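Local coordinates for molybdopterin molybdotransferase (Pyrococcus horikoshii, PDB 1UZ5), which probably inserts molybdate into adenylyl-molybdopterin, releasing AMP and yielding Mo-molybdopterin during molybdenum cofactor biosynthesis, at residues 8-11 / 12-15. Sequence-based numbering, arbitrary orientation.
Sequences PLEK and ALEV
Leu9 and Leu13 sit one turn apart on the first helix of the chain, 9-18, and make its tight, apolar side: CG of Leu9 lies 3.9 Å from CD1 of Leu13, the two branched chains meeting at a slant. Leu9 sends its CG anti to the backbone N (chi1 176°), which carries the isobutyl group forward along the helix to meet Leu13. Between them the backbone is drawn close as well, Leu13 N donating to Leu9 O at 2.7 Å. Ala12, like Leu9 buried, rests its CB 3.3 Å from Leu9 O. Pro8, at the N-cap, starts the ladder, Pro8 O accepting from Ala12 N at 3.2 Å, and Glu14 N to Glu10 O and Val15 N to Lys11 O continue it: the i+4 to i bonds of an alpha-helix's opening turn, here in the MoeA N-terminal region. Cutting Leu13 back to an alanine is likely to open a gap beside CG of Leu9 and let that side chain turn more freely.

Val15 belongs to a packed flank too, touching Lys275 and Val276 of strand 273-277, a distant part of the sequence; Lys11 passes it obliquely, its CE 4.0 Å from Val15 CG2.

The solvent side is polar and electrostatically unfavourable. Glu10, bent at chi2 (53°), curls its carboxylate toward Glu14, whose chain runs across it at about a right angle; OE2 of Glu10 and OE2 of Glu14 come within 3.2 Å, the planes 34° apart. If both are ionised they should repel, so the pair may share a proton, whereas the leucines and backbone bonds hold this turn together.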
ATOM      1  N   PRO A   8      -1.485 -31.097  -1.424  1.00 57.19           N
ATOM      2  CA  PRO A   8      -2.111 -30.097  -2.297  1.00 55.46           C
ATOM      3  C   PRO A   8      -1.740 -28.668  -1.903  1.00 51.43           C
ATOM      4  O   PRO A   8      -1.368 -28.405  -0.760  1.00 45.37           O
ATOM      5  CB  PRO A   8      -3.600 -30.370  -2.117  1.00 52.28           C
ATOM      6  CG  PRO A   8      -3.637 -31.843  -1.882  1.00 58.90           C
ATOM      7  CD  PRO A   8      -2.494 -32.041  -0.913  1.00 60.96           C
ATOM      8  N   LEU A   9      -1.843 -27.751  -2.858  1.00 47.66           N
ATOM      9  CA  LEU A   9      -1.527 -26.353  -2.607  1.00 48.61           C
ATOM     10  C   LEU A   9      -2.389 -25.818  -1.472  1.00 46.61           C
ATOM     11  O   LEU A   9      -1.890 -25.177  -0.546  1.00 49.86           O
ATOM     12  CB  LEU A   9      -1.766 -25.522  -3.873  1.00 46.60           C
ATOM     13  CG  LEU A   9      -1.564 -24.004  -3.765  1.00 44.28           C
ATOM     14  CD1 LEU A   9      -0.155 -23.698  -3.283  1.00 32.40           C
ATOM     15  CD2 LEU A   9      -1.815 -23.361  -5.119  1.00 39.59           C
ATOM     16  N   GLU A  10      -3.686 -26.096  -1.543  1.00 49.87           N
ATOM     17  CA  GLU A  10      -4.618 -25.634  -0.525  1.00 49.16           C
ATOM     18  C   GLU A  10      -4.124 -25.948   0.880  1.00 52.15           C
ATOM     19  O   GLU A  10      -4.265 -25.131   1.791  1.00 49.04           O
ATOM     20  CB  GLU A  10      -5.994 -26.263  -0.743  1.00 57.00           C
ATOM     21  CG  GLU A  10      -7.023 -25.856   0.297  1.00 66.48           C
ATOM     22  CD  GLU A  10      -7.130 -24.350   0.445  1.00 74.35           C
ATOM     23  OE1 GLU A  10      -7.362 -23.669  -0.577  1.00 73.90           O
ATOM     24  OE2 GLU A  10      -6.986 -23.850   1.581  1.00 76.02           O
ATOM     25  N   LYS A  11      -3.542 -27.130   1.060  1.00 47.18           N
ATOM     26  CA  LYS A  11      -3.038 -27.504   2.373  1.00 51.69           C
ATOM     27  C   LYS A  11      -1.856 -26.621   2.734  1.00 47.46           C
ATOM     28  O   LYS A  11      -1.774 -26.105   3.850  1.00 44.54           O
ATOM     29  CB  LYS A  11      -2.606 -28.970   2.398  1.00 57.12           C
ATOM     30  CG  LYS A  11      -1.987 -29.396   3.725  1.00 63.66           C
ATOM     31  CD  LYS A  11      -2.960 -29.202   4.882  1.00 77.20           C
ATOM     32  CE  LYS A  11      -2.300 -29.491   6.222  1.00 73.01           C
ATOM     33  NZ  LYS A  11      -1.786 -30.885   6.302  1.00 85.00           N
ATOM     34  N   ALA A  12      -0.938 -26.455   1.787  1.00 48.85           N
ATOM     35  CA  ALA A  12       0.240 -25.623   2.010  1.00 46.80           C
ATOM     36  C   ALA A  12      -0.204 -24.199   2.336  1.00 41.93           C
ATOM     37  O   ALA A  12       0.416 -23.520   3.155  1.00 38.61           O
ATOM     38  CB  ALA A  12       1.128 -25.629   0.776  1.00 41.52           C
ATOM     39  N   LEU A  13      -1.284 -23.754   1.696  1.00 38.60           N
ATOM     40  CA  LEU A  13      -1.806 -22.413   1.939  1.00 40.72           C
ATOM     41  C   LEU A  13      -2.386 -22.324   3.345  1.00 48.14           C
ATOM     42  O   LEU A  13      -2.178 -21.336   4.051  1.00 44.24           O
ATOM     43  CB  LEU A  13      -2.878 -22.057   0.908  1.00 39.26           C
ATOM     44  CG  LEU A  13      -2.384 -21.849  -0.524  1.00 39.14           C
ATOM     45  CD1 LEU A  13      -3.557 -21.572  -1.450  1.00 39.05           C
ATOM     46  CD2 LEU A  13      -1.400 -20.689  -0.549  1.00 45.73           C
ATOM     47  N   GLU A  14      -3.112 -23.363   3.751  1.00 46.69           N
ATOM     48  CA  GLU A  14      -3.706 -23.395   5.082  1.00 40.85           C
ATOM     49  C   GLU A  14      -2.608 -23.353   6.136  1.00 39.03           C
ATOM     50  O   GLU A  14      -2.759 -22.714   7.174  1.00 41.13           O
ATOM     51  CB  GLU A  14      -4.550 -24.658   5.258  1.00 41.03           C
ATOM     52  CG  GLU A  14      -5.826 -24.660   4.434  1.00 60.90           C
ATOM     53  CD  GLU A  14      -6.558 -25.990   4.489  1.00 73.63           C
ATOM     54  OE1 GLU A  14      -6.762 -26.512   5.607  1.00 82.08           O
ATOM     55  OE2 GLU A  14      -6.935 -26.509   3.416  1.00 77.63           O
ATOM     56  N   VAL A  15      -1.499 -24.032   5.857  1.00 35.35           N
ATOM     57  CA  VAL A  15      -0.373 -24.063   6.782  1.00 35.33           C
ATOM     58  C   VAL A  15       0.217 -22.670   6.983  1.00 38.01           C
ATOM     59  O   VAL A  15       0.479 -22.255   8.111  1.00 47.47           O
ATOM     60  CB  VAL A  15       0.739 -25.005   6.275  1.00 39.11           C
ATOM     61  CG1 VAL A  15       1.949 -24.933   7.198  1.00 38.47           C
ATOM     62  CG2 VAL A  15       0.212 -26.430   6.202  1.00 45.39           C
TER